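Local coordinates for SusD-like protein BACOVA_02651 (Bacteroides ovatus, PDB 5E75) that binds polysaccharide at the cell surface and probably captures xyloglucan before its transport into the periplasm for degradation, at residues 359-368 against 382-393. Residues are numbered along the deposited sequence; the frame is centred on the assembly and turned at random.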
# COMPACT_ATOMS: atom_id res chain seq x y z
N ARG A 359 2.14 7.74 3.70
CA ARG A 359 2.00 9.17 3.44
C ARG A 359 1.30 9.88 4.60
O ARG A 359 0.48 9.30 5.31
CB ARG A 359 1.18 9.41 2.16
CG ARG A 359 1.92 9.10 0.90
CD ARG A 359 1.30 9.74 -0.32
NE ARG A 359 0.09 9.11 -0.84
CZ ARG A 359 -1.13 9.65 -0.78
NH1 ARG A 359 -1.37 10.74 -0.07
NH2 ARG A 359 -2.13 9.05 -1.42
N LEU A 360 1.58 11.18 4.75
CA LEU A 360 0.93 11.97 5.79
C LEU A 360 -0.60 11.93 5.68
O LEU A 360 -1.29 11.91 6.71
CB LEU A 360 1.46 13.40 5.77
CG LEU A 360 0.99 14.34 6.88
CD1 LEU A 360 1.50 13.90 8.24
CD2 LEU A 360 1.42 15.75 6.55
N ALA A 361 -1.15 11.89 4.47
CA ALA A 361 -2.60 11.85 4.33
C ALA A 361 -3.20 10.61 5.01
O ALA A 361 -4.33 10.65 5.46
CB ALA A 361 -3.01 11.88 2.90
N ASP A 362 -2.46 9.51 5.02
CA ASP A 362 -2.89 8.29 5.72
C ASP A 362 -3.05 8.58 7.21
O ASP A 362 -4.02 8.15 7.85
CB ASP A 362 -1.85 7.20 5.46
CG ASP A 362 -2.35 5.80 5.70
OD1 ASP A 362 -3.26 5.59 6.49
OD2 ASP A 362 -1.79 4.90 5.05
N VAL A 363 -2.08 9.29 7.79
CA VAL A 363 -2.15 9.61 9.20
C VAL A 363 -3.35 10.53 9.47
O VAL A 363 -4.03 10.37 10.48
CB VAL A 363 -0.82 10.21 9.74
CG1 VAL A 363 -0.87 10.35 11.23
CG2 VAL A 363 0.36 9.34 9.35
N TYR A 364 -3.62 11.46 8.56
CA TYR A 364 -4.80 12.33 8.70
C TYR A 364 -6.07 11.50 8.75
O TYR A 364 -6.93 11.71 9.62
CB TYR A 364 -4.90 13.33 7.53
CG TYR A 364 -3.94 14.53 7.58
CD1 TYR A 364 -2.83 14.54 8.40
CD2 TYR A 364 -4.17 15.65 6.78
CE1 TYR A 364 -1.98 15.65 8.44
CE2 TYR A 364 -3.33 16.74 6.82
CZ TYR A 364 -2.23 16.73 7.64
OH TYR A 364 -1.44 17.87 7.65
N LEU A 365 -6.22 10.58 7.81
CA LEU A 365 -7.43 9.78 7.76
C LEU A 365 -7.52 8.78 8.92
O LEU A 365 -8.61 8.51 9.42
CB LEU A 365 -7.56 9.05 6.40
CG LEU A 365 -7.74 9.97 5.20
CD1 LEU A 365 -7.73 9.16 3.92
CD2 LEU A 365 -8.99 10.77 5.27
N THR A 366 -6.37 8.26 9.34
CA THR A 366 -6.32 7.37 10.52
C THR A 366 -6.75 8.10 11.78
O THR A 366 -7.52 7.57 12.59
CB THR A 366 -4.89 6.79 10.69
OG1 THR A 366 -4.62 5.93 9.58
CG2 THR A 366 -4.72 5.96 11.97
N TYR A 367 -6.29 9.33 11.94
CA TYR A 367 -6.71 10.13 13.08
C TYR A 367 -8.24 10.33 13.06
O TYR A 367 -8.91 10.15 14.08
CB TYR A 367 -5.98 11.48 13.05
CG TYR A 367 -6.22 12.40 14.24
CD1 TYR A 367 -6.60 11.91 15.47
CD2 TYR A 367 -6.04 13.76 14.10
CE1 TYR A 367 -6.82 12.76 16.55
CE2 TYR A 367 -6.25 14.62 15.17
CZ TYR A 367 -6.64 14.11 16.39
OH TYR A 367 -6.86 14.97 17.45
N ALA A 368 -8.79 10.67 11.90
CA ALA A 368 -10.23 10.86 11.79
C ALA A 368 -10.99 9.60 12.20
O ALA A 368 -11.98 9.66 12.93
CB ALA A 368 -10.61 11.27 10.36
N ARG A 382 -10.65 17.80 15.94
CA ARG A 382 -9.49 17.90 15.07
C ARG A 382 -9.37 16.72 14.12
O ARG A 382 -8.81 16.86 13.05
CB ARG A 382 -8.21 18.07 15.89
CG ARG A 382 -8.17 19.36 16.73
CD ARG A 382 -8.13 20.62 15.86
NE ARG A 382 -6.82 20.81 15.25
CZ ARG A 382 -6.50 21.76 14.39
NH1 ARG A 382 -7.40 22.65 13.99
NH2 ARG A 382 -5.27 21.83 13.91
N GLY A 383 -9.90 15.57 14.50
CA GLY A 383 -9.92 14.43 13.59
C GLY A 383 -10.70 14.76 12.32
O GLY A 383 -10.24 14.45 11.21
N LEU A 384 -11.85 15.38 12.47
CA LEU A 384 -12.65 15.80 11.32
C LEU A 384 -11.91 16.86 10.50
O LEU A 384 -11.95 16.85 9.26
CB LEU A 384 -14.02 16.32 11.78
CG LEU A 384 -14.97 16.77 10.67
CD1 LEU A 384 -15.31 15.62 9.70
CD2 LEU A 384 -16.25 17.38 11.29
N TYR A 385 -11.21 17.76 11.18
CA TYR A 385 -10.41 18.76 10.49
C TYR A 385 -9.40 18.09 9.57
O TYR A 385 -9.26 18.49 8.41
CB TYR A 385 -9.68 19.68 11.48
CG TYR A 385 -8.61 20.55 10.87
CD1 TYR A 385 -8.92 21.57 9.98
CD2 TYR A 385 -7.27 20.32 11.16
CE1 TYR A 385 -7.94 22.36 9.43
CE2 TYR A 385 -6.28 21.10 10.61
CZ TYR A 385 -6.62 22.12 9.74
OH TYR A 385 -5.63 22.89 9.19
N PHE A 386 -8.70 17.08 10.06
CA PHE A 386 -7.66 16.46 9.25
C PHE A 386 -8.24 15.62 8.13
O PHE A 386 -7.65 15.56 7.05
CB PHE A 386 -6.64 15.72 10.14
CG PHE A 386 -5.68 16.67 10.85
CD1 PHE A 386 -4.72 17.34 10.14
CD2 PHE A 386 -5.80 16.92 12.21
CE1 PHE A 386 -3.87 18.23 10.74
CE2 PHE A 386 -4.97 17.82 12.83
CZ PHE A 386 -4.00 18.48 12.10
N PHE A 387 -9.40 15.01 8.35
CA PHE A 387 -10.13 14.37 7.25
C PHE A 387 -10.40 15.42 6.17
O PHE A 387 -10.17 15.19 4.96
CB PHE A 387 -11.45 13.77 7.76
CG PHE A 387 -12.33 13.21 6.68
CD1 PHE A 387 -13.18 14.03 5.95
CD2 PHE A 387 -12.32 11.85 6.40
CE1 PHE A 387 -13.99 13.52 4.95
CE2 PHE A 387 -13.15 11.33 5.39
CZ PHE A 387 -13.96 12.17 4.67
N ASN A 388 -10.87 16.59 6.60
CA ASN A 388 -11.23 17.62 5.65
C ASN A 388 -10.05 18.29 4.97
O ASN A 388 -10.21 18.86 3.88
CB ASN A 388 -12.20 18.64 6.30
CG ASN A 388 -13.62 18.13 6.30
OD1 ASN A 388 -14.05 17.44 5.38
ND2 ASN A 388 -14.37 18.49 7.32
N ARG A 389 -8.85 18.19 5.55
CA ARG A 389 -7.65 18.64 4.86
C ARG A 389 -7.38 17.76 3.63
O ARG A 389 -6.92 18.26 2.60
CB ARG A 389 -6.43 18.61 5.79
CG ARG A 389 -6.35 19.76 6.80
CD ARG A 389 -5.99 21.09 6.12
NE ARG A 389 -4.67 20.98 5.51
CZ ARG A 389 -4.40 21.06 4.20
NH1 ARG A 389 -5.34 21.35 3.31
NH2 ARG A 389 -3.15 20.89 3.79
N VAL A 390 -7.68 16.46 3.75
CA VAL A 390 -7.51 15.56 2.61
C VAL A 390 -8.50 15.93 1.49
O VAL A 390 -8.15 15.98 0.30
CB VAL A 390 -7.64 14.09 3.04
CG1 VAL A 390 -7.51 13.16 1.83
CG2 VAL A 390 -6.57 13.73 4.07
N ARG A 391 -9.74 16.20 1.87
CA ARG A 391 -10.76 16.67 0.93
C ARG A 391 -10.32 17.98 0.26
O ARG A 391 -10.43 18.15 -0.97
CB ARG A 391 -12.08 16.94 1.66
CG ARG A 391 -12.67 15.76 2.43
CD ARG A 391 -13.42 14.79 1.56
NE ARG A 391 -14.59 15.39 0.91
CZ ARG A 391 -15.42 14.71 0.12
NH1 ARG A 391 -15.23 13.41 -0.10
NH2 ARG A 391 -16.46 15.32 -0.45
N GLU A 392 -9.89 18.93 1.08
CA GLU A 392 -9.47 20.24 0.61
C GLU A 392 -8.31 20.14 -0.38
O GLU A 392 -8.28 20.83 -1.40
CB GLU A 392 -9.07 21.11 1.81
CG GLU A 392 -8.70 22.53 1.50
CD GLU A 392 -8.54 23.32 2.77
OE1 GLU A 392 -7.80 22.85 3.67
OE2 GLU A 392 -9.19 24.38 2.91
N ARG A 393 -7.34 19.28 -0.09
CA ARG A 393 -6.20 19.13 -0.98
C ARG A 393 -6.64 18.58 -2.35
O ARG A 393 -6.08 18.97 -3.38
CB ARG A 393 -5.13 18.24 -0.34
CG ARG A 393 -3.80 18.22 -1.09
CD ARG A 393 -3.68 17.08 -2.12
NE ARG A 393 -3.63 15.77 -1.47
CZ ARG A 393 -2.54 15.26 -0.91
NH1 ARG A 393 -1.39 15.92 -0.94
NH2 ARG A 393 -2.60 14.08 -0.29
O HOH W 1 -2.50 20.41 7.27
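F386 points the edge of its ring at the face of Y364, in an edge-to-face pair that joins two antiparallel helices of the SusD fold. Helices 360-372 and 382-393 form a helical hairpin within the SusD family region; the axes of 360-368 and 382-393 approach to 7.6 Å, with their N-to-C directions 142° apart. F386 CD1 sits over the centre of the Y364 ring, 3.6 Å from Y364 CZ, with the ring planes 59° apart. The other ortho carbon, F386 CD2, meets the edge of Y367, 3.7 Å from Y367 CD2. F386 is thus held between two tyrosines from successive turns of the facing helix. Helix 205-221 also packs on this aromatic cluster.

The two tyrosines differ in their first torsion. Y367 has CG anti to the backbone N (chi1 -175°), which lays its ring over the start of the second helix. There G383 CA makes a CH-pi contact, 4.1 Å from the ring centroid. The helices are closest here: A368 CA and G383 CA are 4.0 Å apart.

At the wider end, V390 CG2 fits between Y364 CB, A361 CB and L365 CD2. L365 CD2 also touches F387 CD2. Further along, the guanidinium groups of R359 and R393 come close: R359 NH1 and R393 NH2 are 3.6 Å apart. E243 and E414 form salt bridges with both arginines, and E418 with R359, which probably offsets their like charges. The Y364 hydroxyl is tied to the second helix by one water, which donates to Y364 OH at 2.8 Å and accepts from R389 NE.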